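Local coordinates for protein quinoline 2-oxidoreductase large subunit (Pseudomonas putida, PDB 1T3Q) that probably oxidises quinoline at its 2-position, as the large, molybdenum-bearing subunit of a hydroxylase that holds a molybdopterin cytosine dinucleotide cofactor, at residues I552-I563 against E625-S633; T488-K496 against F602-F611. All coordinates share one frame; numbering follows the deposited sequence.

Contact 1. Residues I552-I563 against E625-S633; sequences IGAGSIGRAASI and EATATYDPS
Tyr-630 lays its ring flat on the helix backbone at Gly-555: CA of Gly-555 sits 3.3 Å from the ring centroid of Tyr-630, almost straight above it, a CH-pi contact. With CG anti to the backbone N (chi1 163°), the ring is carried onto the helix, and a CB at Gly-555 would run into it, so the glycine is what permits this approach. Pro-632 N lies over the other face of the ring, toward the rim, while CD of Pro-632 touches CD1 of Ile-552 at 3.9 Å.

One turn on, Arg-559 folds over Ala-628, its chain bent at chi3. CB of Ala-628 lies over the centre of its guanidinium, and NH2 of Arg-559 donates to O of Thr-629 at 2.9 Å, nearly straight at 160° and in the carbonyl plane. NE pairs with Glu-5, and NH1 with Asp-621 of the second subunit. Farther along, CG2 of Ile-563 packs on CB of Ala-626 at 3.5 Å.

Helix 549-576 thus packs on a mixed sheet of the molybdopterin cofactor-binding region, roughly antiparallel to edge strand 625-629 (143°), with the Ile-552 side chain about 7 Å from the pterin cytosine dinucleotide. Ser-556 and Ala-560 also touch neighbouring strand 486-491; Ile-557 and Ala-561 turn to helix 510-522.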
loop_
_atom_site.group_PDB
_atom_site.type_symbol
_atom_site.label_atom_id
_atom_site.label_comp_id
_atom_site.label_asym_id
_atom_site.label_seq_id
_atom_site.Cartn_x
_atom_site.Cartn_y
_atom_site.Cartn_z
ATOM N N ILE B 552 16.246 12.827 -20.349
ATOM C CA ILE B 552 16.807 11.889 -19.388
ATOM C C ILE B 552 16.083 10.552 -19.453
ATOM O O ILE B 552 16.704 9.492 -19.352
ATOM C CB ILE B 552 16.711 12.451 -17.951
ATOM C CG1 ILE B 552 17.550 13.728 -17.839
ATOM C CG2 ILE B 552 17.185 11.414 -16.953
ATOM C CD1 ILE B 552 19.041 13.509 -18.090
ATOM N N GLY B 553 14.766 10.606 -19.622
ATOM C CA GLY B 553 13.988 9.386 -19.722
ATOM C C GLY B 553 14.381 8.626 -20.974
ATOM O O GLY B 553 14.642 7.424 -20.920
ATOM N N ALA B 554 14.430 9.325 -22.105
ATOM C CA ALA B 554 14.802 8.687 -23.364
ATOM C C ALA B 554 16.175 8.040 -23.226
ATOM O O ALA B 554 16.364 6.871 -23.572
ATOM C CB ALA B 554 14.814 9.713 -24.501
ATOM N N GLY B 555 17.129 8.801 -22.702
ATOM C CA GLY B 555 18.478 8.288 -22.538
ATOM C C GLY B 555 18.628 7.107 -21.594
ATOM O O GLY B 555 19.256 6.109 -21.958
ATOM N N SER B 556 18.060 7.203 -20.388
ATOM C CA SER B 556 18.170 6.117 -19.414
ATOM C C SER B 556 17.367 4.889 -19.822
ATOM O O SER B 556 17.865 3.767 -19.772
ATOM C CB SER B 556 17.727 6.581 -18.016
ATOM O OG SER B 556 16.378 7.016 -17.996
ATOM N N ILE B 557 16.116 5.092 -20.209
ATOM C CA ILE B 557 15.309 3.959 -20.632
ATOM C C ILE B 557 15.971 3.370 -21.877
ATOM O O ILE B 557 16.007 2.155 -22.058
ATOM C CB ILE B 557 13.859 4.398 -20.932
ATOM C CG1 ILE B 557 13.170 4.793 -19.618
ATOM C CG2 ILE B 557 13.093 3.267 -21.617
ATOM C CD1 ILE B 557 11.800 5.412 -19.805
ATOM N N GLY B 558 16.517 4.242 -22.716
ATOM C CA GLY B 558 17.193 3.797 -23.923
ATOM C C GLY B 558 18.321 2.839 -23.591
ATOM O O GLY B 558 18.368 1.724 -24.106
ATOM N N ARG B 559 19.224 3.271 -22.715
ATOM C CA ARG B 559 20.352 2.440 -22.303
ATOM C C ARG B 559 19.924 1.112 -21.681
ATOM O O ARG B 559 20.435 0.056 -22.048
ATOM C CB ARG B 559 21.225 3.182 -21.283
ATOM C CG ARG B 559 22.116 4.285 -21.837
ATOM C CD ARG B 559 23.315 4.481 -20.898
ATOM N NE ARG B 559 24.119 3.261 -20.838
ATOM C CZ ARG B 559 24.870 2.882 -19.805
ATOM N NH1 ARG B 559 25.555 1.749 -19.876
ATOM N NH2 ARG B 559 24.929 3.612 -18.698
ATOM N N ALA B 560 19.004 1.168 -20.718
ATOM C CA ALA B 560 18.548 -0.039 -20.047
ATOM C C ALA B 560 17.865 -0.990 -21.028
ATOM O O ALA B 560 18.121 -2.195 -21.015
ATOM C CB ALA B 560 17.602 0.317 -18.908
ATOM N N ALA B 561 17.004 -0.444 -21.878
ATOM C CA ALA B 561 16.293 -1.260 -22.859
ATOM C C ALA B 561 17.270 -1.872 -23.860
ATOM O O ALA B 561 17.077 -2.998 -24.317
ATOM C CB ALA B 561 15.259 -0.415 -23.590
ATOM N N SER B 562 18.324 -1.132 -24.186
ATOM C CA SER B 562 19.325 -1.613 -25.135
ATOM C C SER B 562 20.036 -2.854 -24.611
ATOM O O SER B 562 20.285 -3.798 -25.358
ATOM C CB SER B 562 20.354 -0.517 -25.425
ATOM O OG SER B 562 21.370 -0.998 -26.290
ATOM N N ILE B 563 20.359 -2.853 -23.322
ATOM C CA ILE B 563 21.043 -3.991 -22.726
ATOM C C ILE B 563 20.247 -5.274 -22.904
ATOM O O ILE B 563 20.792 -6.295 -23.331
ATOM C CB ILE B 563 21.301 -3.772 -21.224
ATOM C CG1 ILE B 563 22.258 -2.591 -21.033
ATOM C CG2 ILE B 563 21.873 -5.044 -20.601
ATOM C CD1 ILE B 563 22.417 -2.169 -19.599
ATOM N N GLU B 625 16.459 -8.183 -17.527
ATOM C CA GLU B 625 16.118 -6.989 -16.766
ATOM C C GLU B 625 17.455 -6.298 -16.534
ATOM O O GLU B 625 18.416 -6.929 -16.087
ATOM C CB GLU B 625 15.460 -7.340 -15.420
ATOM C CG GLU B 625 15.041 -6.106 -14.620
ATOM C CD GLU B 625 14.110 -6.427 -13.452
ATOM O OE1 GLU B 625 13.687 -5.480 -12.756
ATOM O OE2 GLU B 625 13.797 -7.618 -13.234
ATOM N N ALA B 626 17.524 -5.012 -16.854
ATOM C CA ALA B 626 18.771 -4.272 -16.695
ATOM C C ALA B 626 18.528 -2.833 -16.279
ATOM O O ALA B 626 17.447 -2.282 -16.496
ATOM C CB ALA B 626 19.566 -4.310 -18.006
ATOM N N THR B 627 19.558 -2.226 -15.699
ATOM C CA THR B 627 19.493 -0.855 -15.222
ATOM C C THR B 627 20.686 -0.069 -15.761
ATOM O O THR B 627 21.785 -0.605 -15.893
ATOM C CB THR B 627 19.516 -0.828 -13.675
ATOM O OG1 THR B 627 18.402 -1.581 -13.178
ATOM C CG2 THR B 627 19.438 0.601 -13.147
ATOM N N ALA B 628 20.464 1.202 -16.074
ATOM C CA ALA B 628 21.532 2.041 -16.589
ATOM C C ALA B 628 21.251 3.510 -16.344
ATOM O O ALA B 628 20.116 3.966 -16.464
ATOM C CB ALA B 628 21.710 1.797 -18.091
ATOM N N THR B 629 22.290 4.254 -15.991
ATOM C CA THR B 629 22.126 5.676 -15.788
ATOM C C THR B 629 22.497 6.368 -17.094
ATOM O O THR B 629 23.252 5.818 -17.905
ATOM C CB THR B 629 23.034 6.209 -14.667
ATOM O OG1 THR B 629 22.774 7.605 -14.481
ATOM C CG2 THR B 629 24.505 6.015 -15.032
ATOM N N TYR B 630 21.962 7.567 -17.296
ATOM C CA TYR B 630 22.251 8.336 -18.498
ATOM C C TYR B 630 22.449 9.801 -18.157
ATOM O O TYR B 630 21.793 10.344 -17.265
ATOM C CB TYR B 630 21.121 8.171 -19.526
ATOM C CG TYR B 630 21.110 9.211 -20.629
ATOM C CD1 TYR B 630 20.370 10.383 -20.493
ATOM C CD2 TYR B 630 21.813 9.010 -21.820
ATOM C CE1 TYR B 630 20.318 11.328 -21.510
ATOM C CE2 TYR B 630 21.769 9.953 -22.849
ATOM C CZ TYR B 630 21.014 11.108 -22.685
ATOM O OH TYR B 630 20.927 12.028 -23.700
ATOM N N ASP B 631 23.364 10.433 -18.881
ATOM C CA ASP B 631 23.694 11.833 -18.678
ATOM C C ASP B 631 24.207 12.320 -20.035
ATOM O O ASP B 631 25.180 11.791 -20.554
ATOM C CB ASP B 631 24.787 11.921 -17.599
ATOM C CG ASP B 631 25.045 13.339 -17.120
ATOM O OD1 ASP B 631 24.178 14.216 -17.315
ATOM O OD2 ASP B 631 26.121 13.567 -16.524
ATOM N N PRO B 632 23.532 13.305 -20.648
ATOM C CA PRO B 632 24.013 13.780 -21.950
ATOM C C PRO B 632 25.473 14.222 -21.934
ATOM O O PRO B 632 25.965 14.738 -20.933
ATOM C CB PRO B 632 23.044 14.915 -22.294
ATOM C CG PRO B 632 22.424 15.285 -20.974
ATOM C CD PRO B 632 22.284 13.983 -20.269
ATOM N N SER B 633 26.154 14.016 -23.055
ATOM C CA SER B 633 27.567 14.357 -23.177
ATOM C C SER B 633 27.819 15.843 -23.394
ATOM O O SER B 633 28.962 16.300 -23.341
ATOM C CB SER B 633 28.181 13.566 -24.330
ATOM O OG SER B 633 27.517 13.864 -25.544
#

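Contact 2. Residues T488-K496 against F602-F611; sequences TVRIDPTGK and FAEVVGAAYF
CG of Pro-493 stands over one face of the Tyr-610 ring, 3.6 Å from its centroid and 8° off the normal, a CH-pi contact. The same ring points its hydroxyl past the proline to the end of strand 488-491, where OH of Tyr-610 donates to O of Ile-491 at 2.6 Å, tilted 22° from the carbonyl plane. CB of Pro-493 also touches CE1 of Phe-611 at 3.8 Å.

At the N-terminal end of the helix, Phe-602 turns a ring edge to the beta turn of residues 492-495, with O of Gly-495 near the ring plane and 3.3 Å from CE2 of Phe-602. Val-606 covers one face of that ring with CG2, which also meets CG2 of Ile-491 at 3.5 Å. Its other branch, CG1, anti to the backbone N (chi1 173°), is the one turned to the beta turn, 3.3 Å from O of Asp-492.

A phenylalanine in place of Tyr-610 would probably leave O of Ile-491 without the hydroxyl that ties the strand end to the helix. His-484 and Tyr-540 of the second subunit also meet the tyrosine ring.

Water 1 donates to O of Pro-493 and to O of Ala-603, joining two carbonyls that could not bond to each other. Rings and methyls carry most of the touching, and the few polar links across the join, the tyrosine hydroxyl and the water, go to backbone carbonyls of the strand end, the turn and the helix.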
loop_
_atom_site.group_PDB
_atom_site.type_symbol
_atom_site.label_atom_id
_atom_site.label_comp_id
_atom_site.label_asym_id
_atom_site.label_seq_id
_atom_site.Cartn_x
_atom_site.Cartn_y
_atom_site.Cartn_z
ATOM N N THR B 488 15.223 1.196 -15.199
ATOM C CA THR B 488 15.299 -0.244 -15.263
ATOM C C THR B 488 14.264 -0.693 -16.274
ATOM O O THR B 488 13.179 -0.116 -16.363
ATOM C CB THR B 488 15.011 -0.896 -13.896
ATOM O OG1 THR B 488 16.028 -0.508 -12.961
ATOM C CG2 THR B 488 15.003 -2.409 -14.019
ATOM N N VAL B 489 14.624 -1.701 -17.055
ATOM C CA VAL B 489 13.725 -2.239 -18.059
ATOM C C VAL B 489 13.773 -3.749 -17.971
ATOM O O VAL B 489 14.851 -4.350 -17.981
ATOM C CB VAL B 489 14.132 -1.801 -19.487
ATOM C CG1 VAL B 489 13.261 -2.512 -20.517
ATOM C CG2 VAL B 489 13.974 -0.300 -19.634
ATOM N N ARG B 490 12.598 -4.355 -17.860
ATOM C CA ARG B 490 12.483 -5.798 -17.798
ATOM C C ARG B 490 11.545 -6.243 -18.895
ATOM O O ARG B 490 10.492 -5.644 -19.100
ATOM C CB ARG B 490 11.892 -6.257 -16.457
ATOM C CG ARG B 490 11.589 -7.761 -16.406
ATOM C CD ARG B 490 10.980 -8.164 -15.063
ATOM N NE ARG B 490 9.628 -7.631 -14.902
ATOM C CZ ARG B 490 9.012 -7.485 -13.732
ATOM N NH1 ARG B 490 9.622 -7.831 -12.605
ATOM N NH2 ARG B 490 7.788 -6.982 -13.688
ATOM N N ILE B 491 11.937 -7.284 -19.611
ATOM C CA ILE B 491 11.072 -7.831 -20.636
ATOM C C ILE B 491 10.420 -8.988 -19.909
ATOM O O ILE B 491 11.094 -9.934 -19.510
ATOM C CB ILE B 491 11.853 -8.377 -21.846
ATOM C CG1 ILE B 491 12.672 -7.255 -22.491
ATOM C CG2 ILE B 491 10.867 -8.972 -22.861
ATOM C CD1 ILE B 491 13.537 -7.715 -23.667
ATOM N N ASP B 492 9.113 -8.901 -19.698
ATOM C CA ASP B 492 8.407 -9.965 -19.009
ATOM C C ASP B 492 8.355 -11.205 -19.913
ATOM O O ASP B 492 8.395 -11.087 -21.138
ATOM C CB ASP B 492 7.012 -9.462 -18.619
ATOM C CG ASP B 492 7.086 -8.253 -17.694
ATOM O OD1 ASP B 492 7.533 -8.420 -16.539
ATOM O OD2 ASP B 492 6.726 -7.136 -18.122
ATOM N N PRO B 493 8.283 -12.407 -19.316
ATOM C CA PRO B 493 8.236 -13.685 -20.036
ATOM C C PRO B 493 7.300 -13.763 -21.241
ATOM O O PRO B 493 7.661 -14.341 -22.264
ATOM C CB PRO B 493 7.856 -14.681 -18.947
ATOM C CG PRO B 493 8.522 -14.110 -17.741
ATOM C CD PRO B 493 8.199 -12.632 -17.860
ATOM N N THR B 494 6.106 -13.188 -21.126
ATOM C CA THR B 494 5.152 -13.238 -22.232
ATOM C C THR B 494 5.429 -12.209 -23.321
ATOM O O THR B 494 4.677 -12.106 -24.290
ATOM C CB THR B 494 3.699 -13.060 -21.733
ATOM O OG1 THR B 494 3.557 -11.786 -21.089
ATOM C CG2 THR B 494 3.347 -14.163 -20.749
ATOM N N GLY B 495 6.508 -11.447 -23.166
ATOM C CA GLY B 495 6.848 -10.451 -24.167
ATOM C C GLY B 495 6.401 -9.031 -23.864
ATOM O O GLY B 495 6.549 -8.144 -24.701
ATOM N N LYS B 496 5.837 -8.811 -22.681
ATOM C CA LYS B 496 5.405 -7.475 -22.306
ATOM C C LYS B 496 6.619 -6.776 -21.698
ATOM O O LYS B 496 7.624 -7.425 -21.416
ATOM C CB LYS B 496 4.239 -7.549 -21.314
ATOM C CG LYS B 496 3.000 -8.239 -21.883
ATOM C CD LYS B 496 2.559 -7.594 -23.192
ATOM C CE LYS B 496 1.232 -8.151 -23.699
ATOM N NZ LYS B 496 1.275 -9.613 -23.964
ATOM N N PHE B 602 8.525 -11.667 -31.199
ATOM C CA PHE B 602 9.239 -11.222 -30.011
ATOM C C PHE B 602 8.951 -12.136 -28.814
ATOM O O PHE B 602 9.868 -12.569 -28.112
ATOM C CB PHE B 602 8.815 -9.787 -29.693
ATOM C CG PHE B 602 9.521 -9.182 -28.509
ATOM C CD1 PHE B 602 10.881 -8.893 -28.564
ATOM C CD2 PHE B 602 8.811 -8.861 -27.354
ATOM C CE1 PHE B 602 11.528 -8.285 -27.481
ATOM C CE2 PHE B 602 9.445 -8.253 -26.264
ATOM C CZ PHE B 602 10.808 -7.964 -26.330
ATOM N N ALA B 603 7.672 -12.433 -28.594
ATOM C CA ALA B 603 7.260 -13.279 -27.475
ATOM C C ALA B 603 7.899 -14.665 -27.510
ATOM O O ALA B 603 8.177 -15.251 -26.464
ATOM C CB ALA B 603 5.743 -13.405 -27.449
ATOM N N GLU B 604 8.136 -15.191 -28.706
ATOM C CA GLU B 604 8.739 -16.514 -28.820
ATOM C C GLU B 604 10.214 -16.504 -28.423
ATOM O O GLU B 604 10.686 -17.430 -27.765
ATOM C CB GLU B 604 8.587 -17.061 -30.245
ATOM C CG GLU B 604 9.144 -18.472 -30.411
ATOM C CD GLU B 604 8.917 -19.042 -31.802
ATOM O OE1 GLU B 604 9.358 -20.184 -32.054
ATOM O OE2 GLU B 604 8.298 -18.358 -32.642
ATOM N N VAL B 605 10.941 -15.463 -28.818
ATOM C CA VAL B 605 12.357 -15.369 -28.469
ATOM C C VAL B 605 12.469 -15.175 -26.958
ATOM O O VAL B 605 13.248 -15.848 -26.288
ATOM C CB VAL B 605 13.045 -14.175 -29.172
ATOM C CG1 VAL B 605 14.533 -14.146 -28.811
ATOM C CG2 VAL B 605 12.875 -14.288 -30.676
ATOM N N VAL B 606 11.681 -14.246 -26.432
ATOM C CA VAL B 606 11.682 -13.969 -25.002
ATOM C C VAL B 606 11.302 -15.232 -24.243
ATOM O O VAL B 606 11.913 -15.559 -23.228
ATOM C CB VAL B 606 10.698 -12.827 -24.661
ATOM C CG1 VAL B 606 10.567 -12.667 -23.138
ATOM C CG2 VAL B 606 11.188 -11.530 -25.289
ATOM N N GLY B 607 10.290 -15.941 -24.739
ATOM C CA GLY B 607 9.865 -17.169 -24.091
ATOM C C GLY B 607 11.032 -18.129 -23.942
ATOM O O GLY B 607 11.236 -18.727 -22.879
ATOM N N ALA B 608 11.814 -18.267 -25.008
ATOM C CA ALA B 608 12.975 -19.152 -25.008
ATOM C C ALA B 608 14.077 -18.640 -24.079
ATOM O O ALA B 608 14.770 -19.427 -23.442
ATOM C CB ALA B 608 13.522 -19.302 -26.439
ATOM N N ALA B 609 14.245 -17.323 -24.010
ATOM C CA ALA B 609 15.273 -16.750 -23.144
ATOM C C ALA B 609 15.006 -17.140 -21.697
ATOM O O ALA B 609 15.927 -17.480 -20.949
ATOM C CB ALA B 609 15.298 -15.227 -23.282
ATOM N N TYR B 610 13.738 -17.095 -21.308
ATOM C CA TYR B 610 13.348 -17.438 -19.946
ATOM C C TYR B 610 13.275 -18.924 -19.655
ATOM O O TYR B 610 13.827 -19.399 -18.661
ATOM C CB TYR B 610 11.970 -16.851 -19.609
ATOM C CG TYR B 610 11.988 -15.430 -19.101
ATOM C CD1 TYR B 610 11.884 -14.349 -19.975
ATOM C CD2 TYR B 610 12.127 -15.166 -17.736
ATOM C CE1 TYR B 610 11.920 -13.040 -19.502
ATOM C CE2 TYR B 610 12.166 -13.869 -17.256
ATOM C CZ TYR B 610 12.064 -12.811 -18.138
ATOM O OH TYR B 610 12.116 -11.527 -17.661
ATOM N N PHE B 611 12.606 -19.654 -20.542
ATOM C CA PHE B 611 12.342 -21.067 -20.320
ATOM C C PHE B 611 12.875 -22.140 -21.265
ATOM O O PHE B 611 12.423 -23.276 -21.183
ATOM C CB PHE B 611 10.823 -21.240 -20.206
ATOM C CG PHE B 611 10.157 -20.200 -19.342
ATOM C CD1 PHE B 611 9.169 -19.372 -19.865
ATOM C CD2 PHE B 611 10.509 -20.058 -18.001
ATOM C CE1 PHE B 611 8.537 -18.416 -19.064
ATOM C CE2 PHE B 611 9.884 -19.106 -17.192
ATOM C CZ PHE B 611 8.896 -18.285 -17.726
HETATM O O HOH W 1 6.690 -15.600 -24.281
#

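How the contacts relate
From the N terminus, strand 486-491 and the turn after it come first, then helix 549-576, helix 602-611 and strand 625-629. Contact 2 closes a loop of 105 residues between 488-496 and 602-611; contact 1 closes one of 61 between 552-563 and 625-633. The segments alternate, so the two loops cross. They meet in one sheet, where strands 486-491 and 625-629 are antiparallel neighbours: N of Val-489 lies 2.9 Å from O of Ala-626, and the hydroxyls of Thr-488 and Thr-627 also pair. Contact 1 sets the long helix against this sheet, whereas contact 2 sets helix 602-611 against the C-terminal end of strand 486-491 and the turn that follows. Both border the second subunit.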